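Local coordinates for carbohydrate binding module family 33 and 10 domain protein (Teredinibacter turnerae, PDB 6RW7) that acts as a copper-dependent lytic polysaccharide monooxygenase of family AA10, a class that cleaves polysaccharides oxidatively, and probably binds cellulose, at residues H1-P7 / F98-Y104; P8-C14 / W86-S90; E30-Y35 / T82-W86; E113-T119 / H179-W185. One frame throughout, in Å; residues are numbered along the deposited sequence.

Contact 1: H1-P7 / F98-Y104; sequences HGYIESP and FVWDISY. With CU1 (copper (I) ion), chain D; CU (copper (II) ion), chain C.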
# COMPACT_ATOMS: atom_id res chain seq x y z
N HIS A 1 1.60 -4.49 12.21
CA HIS A 1 2.69 -4.15 11.27
C HIS A 1 2.53 -4.95 10.00
O HIS A 1 2.43 -6.19 10.07
CB HIS A 1 4.06 -4.42 11.89
CG HIS A 1 4.40 -3.34 12.85
ND1 HIS A 1 3.61 -3.08 13.96
CD2 HIS A 1 5.37 -2.41 12.82
CE1 HIS A 1 4.10 -2.03 14.60
NE2 HIS A 1 5.20 -1.61 13.93
N GLY A 2 2.42 -4.27 8.87
CA GLY A 2 2.13 -4.99 7.63
C GLY A 2 2.20 -4.14 6.40
O GLY A 2 2.40 -2.91 6.45
N TYR A 3 2.01 -4.82 5.29
CA TYR A 3 2.18 -4.26 3.93
C TYR A 3 1.50 -5.24 2.98
O TYR A 3 1.24 -6.39 3.37
CB TYR A 3 3.67 -4.08 3.60
CG TYR A 3 4.46 -5.36 3.74
CD1 TYR A 3 4.87 -5.80 4.98
CD2 TYR A 3 4.69 -6.18 2.65
CE1 TYR A 3 5.47 -7.02 5.14
CE2 TYR A 3 5.31 -7.41 2.79
CZ TYR A 3 5.72 -7.83 4.04
OH TYR A 3 6.34 -9.05 4.20
N ILE A 4 1.24 -4.82 1.76
CA ILE A 4 0.61 -5.70 0.76
C ILE A 4 1.70 -6.55 0.09
O ILE A 4 2.64 -6.00 -0.54
CB ILE A 4 -0.28 -4.92 -0.21
CG1 ILE A 4 -1.48 -4.35 0.55
CG2 ILE A 4 -0.70 -5.79 -1.39
CD1 ILE A 4 -2.35 -3.47 -0.29
N GLU A 5 1.52 -7.85 0.17
CA GLU A 5 2.44 -8.85 -0.42
C GLU A 5 2.05 -9.17 -1.86
O GLU A 5 2.96 -9.37 -2.68
CB GLU A 5 2.41 -10.09 0.46
CG GLU A 5 3.18 -11.27 -0.09
CD GLU A 5 3.30 -12.40 0.91
OE1 GLU A 5 3.62 -12.13 2.08
OE2 GLU A 5 3.08 -13.54 0.51
N SER A 6 0.76 -9.28 -2.15
CA SER A 6 0.26 -9.66 -3.49
C SER A 6 -0.97 -8.85 -3.81
O SER A 6 -1.89 -8.86 -3.01
CB SER A 6 -0.05 -11.14 -3.55
OG SER A 6 -0.49 -11.45 -4.85
N PRO A 7 -1.05 -8.12 -4.94
CA PRO A 7 0.10 -7.88 -5.82
C PRO A 7 1.18 -7.14 -5.04
O PRO A 7 0.91 -6.52 -3.99
CB PRO A 7 -0.46 -6.97 -6.91
CG PRO A 7 -1.61 -6.27 -6.19
CD PRO A 7 -2.24 -7.36 -5.34
N PHE A 98 -6.42 -9.07 -2.70
CA PHE A 98 -5.24 -8.35 -2.16
C PHE A 98 -4.80 -9.06 -0.88
O PHE A 98 -5.65 -9.36 -0.06
CB PHE A 98 -5.56 -6.89 -1.86
CG PHE A 98 -5.80 -6.07 -3.10
CD1 PHE A 98 -7.04 -6.05 -3.72
CD2 PHE A 98 -4.77 -5.35 -3.67
CE1 PHE A 98 -7.23 -5.34 -4.89
CE2 PHE A 98 -4.98 -4.60 -4.82
CZ PHE A 98 -6.20 -4.63 -5.44
N VAL A 99 -3.52 -9.33 -0.75
CA VAL A 99 -2.97 -10.08 0.40
C VAL A 99 -2.13 -9.12 1.23
O VAL A 99 -1.05 -8.66 0.74
CB VAL A 99 -2.15 -11.29 -0.07
CG1 VAL A 99 -1.61 -12.05 1.13
CG2 VAL A 99 -2.95 -12.21 -0.99
N TRP A 100 -2.60 -8.82 2.43
CA TRP A 100 -1.77 -8.10 3.42
C TRP A 100 -0.95 -9.14 4.17
O TRP A 100 -1.55 -10.07 4.76
CB TRP A 100 -2.62 -7.31 4.40
CG TRP A 100 -3.13 -6.01 3.86
CD1 TRP A 100 -4.20 -5.78 3.04
CD2 TRP A 100 -2.54 -4.74 4.11
NE1 TRP A 100 -4.32 -4.44 2.79
CE2 TRP A 100 -3.34 -3.77 3.46
CE3 TRP A 100 -1.44 -4.32 4.86
CZ2 TRP A 100 -3.04 -2.41 3.52
CZ3 TRP A 100 -1.15 -2.97 4.91
CH2 TRP A 100 -1.93 -2.03 4.23
N ASP A 101 0.36 -8.96 4.22
CA ASP A 101 1.21 -9.73 5.15
C ASP A 101 1.25 -8.98 6.47
O ASP A 101 1.67 -7.81 6.48
CB ASP A 101 2.65 -9.92 4.66
CG ASP A 101 3.43 -10.71 5.70
OD1 ASP A 101 3.88 -10.10 6.66
OD2 ASP A 101 3.47 -11.91 5.60
N ILE A 102 0.80 -9.61 7.54
CA ILE A 102 0.82 -8.98 8.89
C ILE A 102 1.69 -9.83 9.83
O ILE A 102 1.60 -9.65 11.04
CB ILE A 102 -0.62 -8.73 9.40
CG1 ILE A 102 -1.38 -10.00 9.78
CG2 ILE A 102 -1.42 -7.90 8.39
CD1 ILE A 102 -2.66 -9.71 10.55
N SER A 103 2.63 -10.60 9.27
CA SER A 103 3.49 -11.53 10.05
C SER A 103 4.30 -10.77 11.11
O SER A 103 4.49 -11.31 12.21
CB SER A 103 4.38 -12.33 9.15
OG SER A 103 5.28 -11.49 8.47
N TYR A 104 4.77 -9.56 10.82
CA TYR A 104 5.64 -8.80 11.76
C TYR A 104 4.82 -8.17 12.89
O TYR A 104 5.42 -7.63 13.81
CB TYR A 104 6.43 -7.72 11.03
CG TYR A 104 7.42 -8.31 10.06
CD1 TYR A 104 8.55 -8.98 10.50
CD2 TYR A 104 7.19 -8.25 8.70
CE1 TYR A 104 9.44 -9.55 9.61
CE2 TYR A 104 8.07 -8.81 7.79
CZ TYR A 104 9.20 -9.47 8.25
OH TYR A 104 10.05 -10.00 7.33
CU CU1 D . 1.93 -3.92 14.32
CU CU C . 3.49 -13.54 3.71
O HOH W 1 4.05 -7.82 8.50
O HOH W 2 9.00 -10.12 4.89
O HOH W 3 3.63 -15.05 5.28
O HOH W 4 3.41 -5.29 15.88

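Contact 2: P8-C14 / W86-S90; sequences PSRQQHC and WPVTS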
# COMPACT_ATOMS: atom_id res chain seq x y z
N PRO A 8 2.45 -7.25 -5.46
CA PRO A 8 3.54 -6.76 -4.62
C PRO A 8 3.52 -5.23 -4.50
O PRO A 8 3.67 -4.54 -5.48
CB PRO A 8 4.82 -7.25 -5.29
CG PRO A 8 4.39 -7.56 -6.71
CD PRO A 8 2.94 -7.97 -6.64
N SER A 9 3.43 -4.76 -3.27
CA SER A 9 3.50 -3.32 -2.94
C SER A 9 4.93 -2.82 -3.04
O SER A 9 5.88 -3.61 -3.19
CB SER A 9 2.99 -3.05 -1.54
OG SER A 9 3.86 -3.62 -0.57
N ARG A 10 5.09 -1.51 -2.89
CA ARG A 10 6.44 -0.91 -2.85
C ARG A 10 7.25 -1.57 -1.74
O ARG A 10 8.47 -1.72 -1.91
CB ARG A 10 6.35 0.60 -2.66
CG ARG A 10 5.76 1.30 -3.88
CD ARG A 10 5.71 2.80 -3.77
NE ARG A 10 5.19 3.34 -5.03
CZ ARG A 10 5.13 4.63 -5.34
NH1 ARG A 10 5.52 5.56 -4.48
NH2 ARG A 10 4.70 4.96 -6.55
N GLN A 11 6.61 -1.86 -0.60
CA GLN A 11 7.30 -2.46 0.56
C GLN A 11 7.68 -3.92 0.30
O GLN A 11 8.69 -4.39 0.84
CB GLN A 11 6.37 -2.40 1.77
CG GLN A 11 6.07 -0.99 2.19
CD GLN A 11 4.59 -0.73 2.23
OE1 GLN A 11 3.95 -0.73 1.18
NE2 GLN A 11 4.07 -0.44 3.42
N GLN A 12 6.91 -4.63 -0.51
CA GLN A 12 7.22 -6.02 -0.88
C GLN A 12 8.47 -6.02 -1.77
O GLN A 12 9.39 -6.80 -1.53
CB GLN A 12 6.02 -6.67 -1.58
CG GLN A 12 6.34 -8.07 -2.09
CD GLN A 12 6.63 -9.06 -0.98
OE1 GLN A 12 5.97 -9.05 0.05
NE2 GLN A 12 7.58 -9.97 -1.20
N HIS A 13 8.47 -5.21 -2.80
CA HIS A 13 9.63 -5.14 -3.72
C HIS A 13 10.87 -4.63 -2.99
O HIS A 13 11.94 -5.22 -3.15
CB HIS A 13 9.39 -4.19 -4.89
CG HIS A 13 8.34 -4.60 -5.87
ND1 HIS A 13 8.48 -5.70 -6.67
CD2 HIS A 13 7.19 -4.00 -6.22
CE1 HIS A 13 7.44 -5.76 -7.50
NE2 HIS A 13 6.62 -4.73 -7.23
N CYS A 14 10.73 -3.48 -2.32
CA CYS A 14 11.84 -2.68 -1.77
C CYS A 14 11.65 -2.64 -0.26
O CYS A 14 10.91 -1.78 0.20
CB CYS A 14 11.93 -1.29 -2.41
SG CYS A 14 11.71 -1.27 -4.21
N TRP A 86 9.40 3.12 -9.91
CA TRP A 86 9.25 1.96 -8.99
C TRP A 86 8.98 0.69 -9.80
O TRP A 86 8.43 0.76 -10.91
CB TRP A 86 8.09 2.23 -8.02
CG TRP A 86 8.38 3.28 -6.99
CD1 TRP A 86 8.21 4.63 -7.08
CD2 TRP A 86 8.89 3.01 -5.68
NE1 TRP A 86 8.61 5.23 -5.92
CE2 TRP A 86 9.01 4.26 -5.03
CE3 TRP A 86 9.22 1.84 -4.98
CZ2 TRP A 86 9.45 4.36 -3.72
CZ3 TRP A 86 9.67 1.95 -3.69
CH2 TRP A 86 9.78 3.19 -3.07
N PRO A 87 9.27 -0.51 -9.27
CA PRO A 87 8.89 -1.75 -9.92
C PRO A 87 7.37 -1.81 -10.11
O PRO A 87 6.63 -1.43 -9.23
CB PRO A 87 9.33 -2.88 -8.96
CG PRO A 87 10.31 -2.21 -8.01
CD PRO A 87 9.94 -0.75 -7.97
N VAL A 88 6.94 -2.30 -11.27
CA VAL A 88 5.50 -2.32 -11.69
C VAL A 88 5.13 -3.76 -12.07
O VAL A 88 5.93 -4.40 -12.79
CB VAL A 88 5.26 -1.38 -12.88
CG1 VAL A 88 5.71 -2.04 -14.18
CG2 VAL A 88 3.81 -0.93 -12.98
N THR A 89 3.95 -4.24 -11.66
CA THR A 89 3.49 -5.58 -12.05
C THR A 89 2.19 -5.45 -12.84
O THR A 89 1.36 -4.55 -12.63
CB THR A 89 3.53 -6.57 -10.89
OG1 THR A 89 2.70 -6.02 -9.89
CG2 THR A 89 4.92 -6.82 -10.35
N SER A 90 2.08 -6.35 -13.78
CA SER A 90 0.90 -6.47 -14.66
C SER A 90 -0.32 -6.81 -13.79
O SER A 90 -0.17 -7.59 -12.85
CB SER A 90 1.12 -7.50 -15.72
OG SER A 90 0.11 -7.39 -16.71
O HOH W 5 3.86 -4.13 -8.23

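Contact 3: E30-Y35 / T82-W86; sequences EAFANY and TPANW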
# COMPACT_ATOMS: atom_id res chain seq x y z
N GLU A 30 16.64 2.78 -8.40
CA GLU A 30 16.29 4.21 -8.54
C GLU A 30 15.65 4.70 -7.23
O GLU A 30 16.02 5.76 -6.75
CB GLU A 30 15.36 4.39 -9.74
CG GLU A 30 15.50 5.73 -10.40
CD GLU A 30 14.64 5.82 -11.65
OE1 GLU A 30 14.99 5.15 -12.64
OE2 GLU A 30 13.59 6.52 -11.60
N ALA A 31 14.69 3.93 -6.70
CA ALA A 31 14.02 4.28 -5.43
C ALA A 31 15.09 4.44 -4.33
O ALA A 31 15.08 5.43 -3.61
CB ALA A 31 12.99 3.25 -5.07
N PHE A 32 15.99 3.46 -4.21
CA PHE A 32 17.07 3.47 -3.20
C PHE A 32 17.98 4.70 -3.38
O PHE A 32 18.30 5.41 -2.40
CB PHE A 32 17.89 2.19 -3.27
CG PHE A 32 17.22 0.90 -2.85
CD1 PHE A 32 16.15 0.84 -1.97
CD2 PHE A 32 17.73 -0.30 -3.33
CE1 PHE A 32 15.63 -0.38 -1.57
CE2 PHE A 32 17.21 -1.52 -2.94
CZ PHE A 32 16.15 -1.55 -2.06
N ALA A 33 18.40 4.93 -4.62
CA ALA A 33 19.33 6.03 -4.96
C ALA A 33 18.69 7.40 -4.73
O ALA A 33 19.30 8.27 -4.11
CB ALA A 33 19.78 5.86 -6.38
N ASN A 34 17.44 7.57 -5.15
CA ASN A 34 16.74 8.86 -5.04
C ASN A 34 16.50 9.13 -3.56
O ASN A 34 16.60 10.27 -3.15
CB ASN A 34 15.44 8.88 -5.86
CG ASN A 34 15.68 8.89 -7.35
OD1 ASN A 34 16.83 8.95 -7.81
ND2 ASN A 34 14.62 8.80 -8.14
N TYR A 35 16.25 8.11 -2.74
CA TYR A 35 16.04 8.33 -1.30
C TYR A 35 17.36 8.80 -0.68
O TYR A 35 17.34 9.75 0.09
CB TYR A 35 15.45 7.08 -0.66
CG TYR A 35 14.98 7.27 0.75
CD1 TYR A 35 13.98 8.17 1.07
CD2 TYR A 35 15.51 6.50 1.77
CE1 TYR A 35 13.53 8.32 2.37
CE2 TYR A 35 15.06 6.63 3.08
CZ TYR A 35 14.06 7.54 3.38
OH TYR A 35 13.62 7.70 4.66
N THR A 82 9.26 8.44 -2.11
CA THR A 82 10.33 8.86 -3.03
C THR A 82 9.82 8.84 -4.48
O THR A 82 9.42 7.79 -4.97
CB THR A 82 11.56 7.96 -2.86
OG1 THR A 82 11.91 7.97 -1.47
CG2 THR A 82 12.72 8.43 -3.70
N PRO A 83 9.92 9.94 -5.25
CA PRO A 83 9.72 9.87 -6.69
C PRO A 83 10.75 8.93 -7.33
O PRO A 83 11.95 9.07 -7.07
CB PRO A 83 9.89 11.32 -7.17
CG PRO A 83 9.63 12.14 -5.94
CD PRO A 83 10.21 11.32 -4.80
N ALA A 84 10.27 7.98 -8.12
CA ALA A 84 11.12 7.03 -8.86
C ALA A 84 10.32 6.26 -9.89
O ALA A 84 9.07 6.25 -9.81
CB ALA A 84 11.74 6.01 -7.92
N ASN A 85 11.01 5.62 -10.82
CA ASN A 85 10.45 4.50 -11.61
C ASN A 85 10.45 3.27 -10.70
O ASN A 85 11.44 2.51 -10.70
CB ASN A 85 11.19 4.28 -12.94
CG ASN A 85 10.43 3.38 -13.89
OD1 ASN A 85 9.43 2.77 -13.51
ND2 ASN A 85 10.89 3.29 -15.12
N TRP A 86 9.40 3.12 -9.91
CA TRP A 86 9.25 1.96 -8.99
C TRP A 86 8.98 0.69 -9.80
O TRP A 86 8.43 0.76 -10.91
CB TRP A 86 8.09 2.23 -8.02
CG TRP A 86 8.38 3.28 -6.99
CD1 TRP A 86 8.21 4.63 -7.08
CD2 TRP A 86 8.89 3.01 -5.68
NE1 TRP A 86 8.61 5.23 -5.92
CE2 TRP A 86 9.01 4.26 -5.03
CE3 TRP A 86 9.22 1.84 -4.98
CZ2 TRP A 86 9.45 4.36 -3.72
CZ3 TRP A 86 9.67 1.95 -3.69
CH2 TRP A 86 9.78 3.19 -3.07
O HOH W 6 13.25 1.71 -8.43

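Contact 4: E113-T119 / H179-W185; sequences ELVFYIT and HVIFAEW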
# COMPACT_ATOMS: atom_id res chain seq x y z
N GLU A 113 -10.85 -2.66 9.37
CA GLU A 113 -11.20 -2.40 7.96
C GLU A 113 -9.98 -2.41 7.06
O GLU A 113 -8.85 -2.20 7.49
CB GLU A 113 -11.98 -1.09 7.82
CG GLU A 113 -11.20 0.10 8.32
CD GLU A 113 -11.85 1.46 8.14
OE1 GLU A 113 -13.08 1.52 7.98
OE2 GLU A 113 -11.12 2.46 8.10
N LEU A 114 -10.27 -2.70 5.81
CA LEU A 114 -9.28 -2.70 4.71
C LEU A 114 -9.85 -1.76 3.65
O LEU A 114 -10.99 -1.99 3.20
CB LEU A 114 -9.13 -4.12 4.15
CG LEU A 114 -8.49 -5.22 5.00
CD1 LEU A 114 -7.08 -4.88 5.38
CD2 LEU A 114 -9.34 -5.63 6.20
N VAL A 115 -9.12 -0.71 3.32
CA VAL A 115 -9.61 0.37 2.43
C VAL A 115 -8.64 0.50 1.26
O VAL A 115 -7.44 0.43 1.49
CB VAL A 115 -9.73 1.69 3.22
CG1 VAL A 115 -10.43 2.77 2.42
CG2 VAL A 115 -10.46 1.48 4.54
N PHE A 116 -9.16 0.71 0.05
CA PHE A 116 -8.32 0.79 -1.16
C PHE A 116 -8.81 1.92 -2.04
O PHE A 116 -10.01 1.98 -2.35
CB PHE A 116 -8.41 -0.49 -1.98
CG PHE A 116 -7.97 -1.76 -1.29
CD1 PHE A 116 -8.79 -2.40 -0.38
CD2 PHE A 116 -6.71 -2.28 -1.54
CE1 PHE A 116 -8.38 -3.59 0.21
CE2 PHE A 116 -6.30 -3.45 -0.93
CZ PHE A 116 -7.13 -4.09 -0.05
N TYR A 117 -7.86 2.73 -2.49
CA TYR A 117 -8.07 3.81 -3.47
C TYR A 117 -7.23 3.52 -4.70
O TYR A 117 -6.18 2.90 -4.57
CB TYR A 117 -7.63 5.15 -2.88
CG TYR A 117 -8.42 5.67 -1.72
CD1 TYR A 117 -8.21 5.21 -0.43
CD2 TYR A 117 -9.33 6.70 -1.90
CE1 TYR A 117 -8.95 5.72 0.62
CE2 TYR A 117 -10.03 7.26 -0.85
CZ TYR A 117 -9.82 6.78 0.43
OH TYR A 117 -10.54 7.28 1.50
N ILE A 118 -7.67 4.02 -5.86
CA ILE A 118 -6.87 3.90 -7.10
C ILE A 118 -6.74 5.28 -7.71
O ILE A 118 -7.61 6.14 -7.48
CB ILE A 118 -7.48 2.85 -8.05
CG1 ILE A 118 -6.50 2.46 -9.16
CG2 ILE A 118 -8.84 3.28 -8.58
CD1 ILE A 118 -6.89 1.20 -9.86
N THR A 119 -5.70 5.46 -8.51
CA THR A 119 -5.52 6.69 -9.29
C THR A 119 -6.73 6.88 -10.23
O THR A 119 -7.38 5.92 -10.65
CB THR A 119 -4.16 6.67 -10.00
OG1 THR A 119 -3.93 5.37 -10.56
CG2 THR A 119 -3.04 7.04 -9.05
N HIS A 179 -0.90 2.75 -13.15
CA HIS A 179 -1.73 3.27 -12.05
C HIS A 179 -1.08 2.94 -10.71
O HIS A 179 -0.09 2.18 -10.65
CB HIS A 179 -3.17 2.77 -12.18
CG HIS A 179 -3.86 3.46 -13.30
ND1 HIS A 179 -4.42 4.71 -13.15
CD2 HIS A 179 -3.98 3.13 -14.62
CE1 HIS A 179 -4.91 5.11 -14.30
NE2 HIS A 179 -4.62 4.16 -15.25
N VAL A 180 -1.65 3.53 -9.67
CA VAL A 180 -1.22 3.24 -8.28
C VAL A 180 -2.45 2.94 -7.46
O VAL A 180 -3.46 3.65 -7.58
CB VAL A 180 -0.44 4.41 -7.66
CG1 VAL A 180 -0.01 4.04 -6.26
CG2 VAL A 180 0.76 4.82 -8.50
N ILE A 181 -2.34 1.90 -6.63
CA ILE A 181 -3.36 1.60 -5.60
C ILE A 181 -2.77 2.01 -4.25
O ILE A 181 -1.65 1.63 -3.93
CB ILE A 181 -3.77 0.12 -5.68
CG1 ILE A 181 -4.50 -0.12 -7.00
CG2 ILE A 181 -4.60 -0.29 -4.46
CD1 ILE A 181 -4.74 -1.57 -7.35
N PHE A 182 -3.53 2.81 -3.50
CA PHE A 182 -3.18 3.27 -2.14
C PHE A 182 -4.13 2.54 -1.18
O PHE A 182 -5.36 2.63 -1.33
CB PHE A 182 -3.26 4.80 -2.05
CG PHE A 182 -3.36 5.29 -0.64
CD1 PHE A 182 -2.23 5.38 0.14
CD2 PHE A 182 -4.59 5.60 -0.06
CE1 PHE A 182 -2.30 5.78 1.45
CE2 PHE A 182 -4.66 6.00 1.26
CZ PHE A 182 -3.51 6.07 2.01
N ALA A 183 -3.58 1.80 -0.22
CA ALA A 183 -4.37 0.91 0.64
C ALA A 183 -4.05 1.13 2.11
O ALA A 183 -2.90 1.44 2.48
CB ALA A 183 -4.12 -0.52 0.27
N GLU A 184 -5.05 0.87 2.93
CA GLU A 184 -4.95 0.99 4.39
C GLU A 184 -5.45 -0.28 5.07
O GLU A 184 -6.46 -0.86 4.61
CB GLU A 184 -5.81 2.15 4.89
CG GLU A 184 -5.51 3.48 4.24
CD GLU A 184 -6.39 4.62 4.73
OE1 GLU A 184 -7.42 4.34 5.42
OE2 GLU A 184 -6.03 5.78 4.43
N TRP A 185 -4.79 -0.61 6.17
CA TRP A 185 -5.25 -1.68 7.09
C TRP A 185 -5.46 -1.01 8.44
O TRP A 185 -4.47 -0.57 9.02
CB TRP A 185 -4.27 -2.85 7.11
CG TRP A 185 -4.43 -3.76 8.28
CD1 TRP A 185 -5.59 -4.22 8.83
CD2 TRP A 185 -3.35 -4.33 9.04
NE1 TRP A 185 -5.31 -5.02 9.90
CE2 TRP A 185 -3.95 -5.09 10.06
CE3 TRP A 185 -1.96 -4.26 8.97
CZ2 TRP A 185 -3.20 -5.77 11.01
CZ3 TRP A 185 -1.21 -4.94 9.91
CH2 TRP A 185 -1.83 -5.67 10.92

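Contact 1: H1-P7 / F98-Y104
A classic beta bulge joins Glu-5 and Ser-6 to Val-99, where strand 3-6 runs antiparallel to strand 98-101 along the edge of the four-stranded sheet in the lytic polysaccharide monooxygenase domain. Glu-5 N bonds to Val-99 O at 2.8 Å, and Ser-6 N adds a weak bond to the same oxygen. Val-99 N in turn gives its hydrogen to Ser-6 O. Next along is the non-hydrogen-bonded pair Ile-4 and Trp-100. Here Ile-4 CG1 sits over the indole, 3.6 Å from the centroid of the Trp-100 five-membered ring.

On the other sheet face Tyr-3 and Asp-101 run alongside each other. Tyr-3 CG stands between the backbone N and the carbonyl carbon (chi1 56°), which brings one face of the ring over Asp-101 CB. The Asp-101 carboxylate divides its work. OD1 accepts from Ser-103 N at 2.9 Å, an Asx turn, and takes Ser-103 OG on its syn lone pair. OD2 binds copper(II) at 2.5 Å. Glu-5 OE1 reaches the same ion at 2.2 Å, and His-165 is a further ligand.

At the N terminus His-1 holds copper(I) through both its amino N and ND1, the latter at 1.9 Å; with His-107 this makes the histidine brace of these enzymes. Gly-2 passes so near Asp-101 O that a side chain would clash.

Strand 165-172 continues the sheet beyond 98-101, helix 10-17 packs on Tyr-3, and strand 178-187 lies against Ile-4 and Trp-100.

Contact 2: P8-C14 / W86-S90
Pro-8, His-13 and Thr-89 grip one water between them. The water donates to Pro-8 O at 2.8 Å and accepts from Thr-89 OG1, while His-13 NE2 lies 3.0 Å from it, at the edge of the imidazole. Around this polar point the packing is apolar. Pro-8 CG and Thr-89 CG2 meet tip to tip, and the same methyl comes to the rim of the His-13 ring. The two faces of that ring are taken by prolines: Pro-87 CB stands almost exactly above the centre, 3.5 Å from the His-13 ring centroid, and Pro-8 CB lies on the opposite side, nearer the rim.

Arg-10 makes the other half. Its chain runs extended from CG to NE (chi2 -177°), which lays it flat across one face of the Trp-86 indole: CD over the six-membered ring, the guanidinium over the five-membered one. Planes 8° apart and centres 3.6 Å apart define a flat cation-pi stack. Cys-14 SG, disulfide-bonded to Cys-28, approaches the indole obliquely, 3.8 Å from Trp-86 CZ3. Ser-9 caps this helix, its OG accepting from Gln-12 N.

The guanidinium gives its hydrogens elsewhere, in a salt bridge to Asp-200 and a bond to Tyr-80 O, so stacking and charge pairing probably fix it together. His-13 ND1 is bonded to Lys-27 NZ, which is consistent with a neutral imidazole.

Contact 3: E30-Y35 / T82-W86
Two hydrogen bonds tie helix residues Glu-30 and Asn-34 to the backbone of 82-86. Asn-34 ND2 reaches Pro-83 O at 2.9 Å, nearly straight at 167°, with the acceptor close to the plane of the amide. Glu-30 is modelled in two conformers; in the one described here CG is anti to the backbone N and the chain beyond it extended (chi2 176°), which carries OE2 out to Asn-85 N, whose hydrogen it takes at 2.8 Å from above the carboxylate plane. A water adds a third link, accepting from Ala-31 N and donating to Asn-85 O.

What is being held is an irregular chain leading toward strand 89-90. Asn-85 is the centre of an inverse gamma turn, and helix 29-37 packs along this bend.

The apolar contacts lie between these polar ones. Ala-31 CB sits over the six-membered ring of Trp-86, 3.7 Å from its centroid, on the side of the indole opposite Arg-10. Ala-84 CB comes 3.8 Å from Ala-31 CA, and Thr-82 CG2 packs at 3.5 Å against Asn-34 CB. Within 82-86, Trp-86 NE1 donates to Thr-82 O at 2.8 Å, a bond lying near the ring plane that helps fix the rotation of the indole. A leucine in place of Trp-86 would probably leave Thr-82 O without its donor and open a gap between Ala-31 CB and the aliphatic chain of Arg-10. Thr-82 OG1 bonds to Pro-79 O, and the Tyr-35 hydroxyl to His-44, outside this pairing.

Contact 4: E113-T119 / H179-W185
Phe-116 leans into the hollow left by the small Ala-183: its CD2 comes 3.6 Å from Ala-183 CB, and Ile-181 CG2 closes in at the edge of the same ring. Phe-116 and Ala-183 are a non-hydrogen-bonded pair of the antiparallel strands 113-118 and 179-185, which lie together in the mixed sheet of the domain, the Trp-185 end close to the copper(I) site. On the same face Leu-114 CD1 lies 3.8 Å from Trp-185 CD1, the two side chains running alongside, while Ile-118 CG1 lies against Ile-181 CG1. The other face carries Tyr-117 and Phe-182, side by side, with Tyr-117 CD1 at the edge of the Phe-182 ring, 3.7 Å from Phe-182 CD2.

At the far end Thr-119 OG1 is held twice. Its first torsion (chi1 44°) turns it toward strand 179-185, where it shares a 2.7 Å hydrogen bond with His-179 ND1 and accepts from Val-180 N at 3.1 Å. A valine in place of Thr-119 would probably leave Val-180 N and His-179 ND1 without that partner and the imidazole freer to turn.

Among these buried apolar groups the charge of Glu-184 is met by Arg-194, which also pairs with nearby Glu-113 and so probably eases repulsion between the two carboxylates.

From the N terminus the chain runs through strand 3-6 straight into the helix of contact 2, then on to helix 29-37. The return leg, 82-86, closes contact 3 first; it leads through the shared Trp-86 into 86-90, closing contact 2, and strand 98-101 then closes contact 1. The three loops thus sit one within another, contact 3 innermost. Contact 4 follows in series: 113-119 waits for 179-185 to close it. Contacts 2 and 3 fasten the two helices to the connecting chain, contact 1 builds the edge of one sheet, and contact 4 pairs strands of the other, with Phe-98 against Phe-116 and Ile-102 against Trp-185 joining the two sheets.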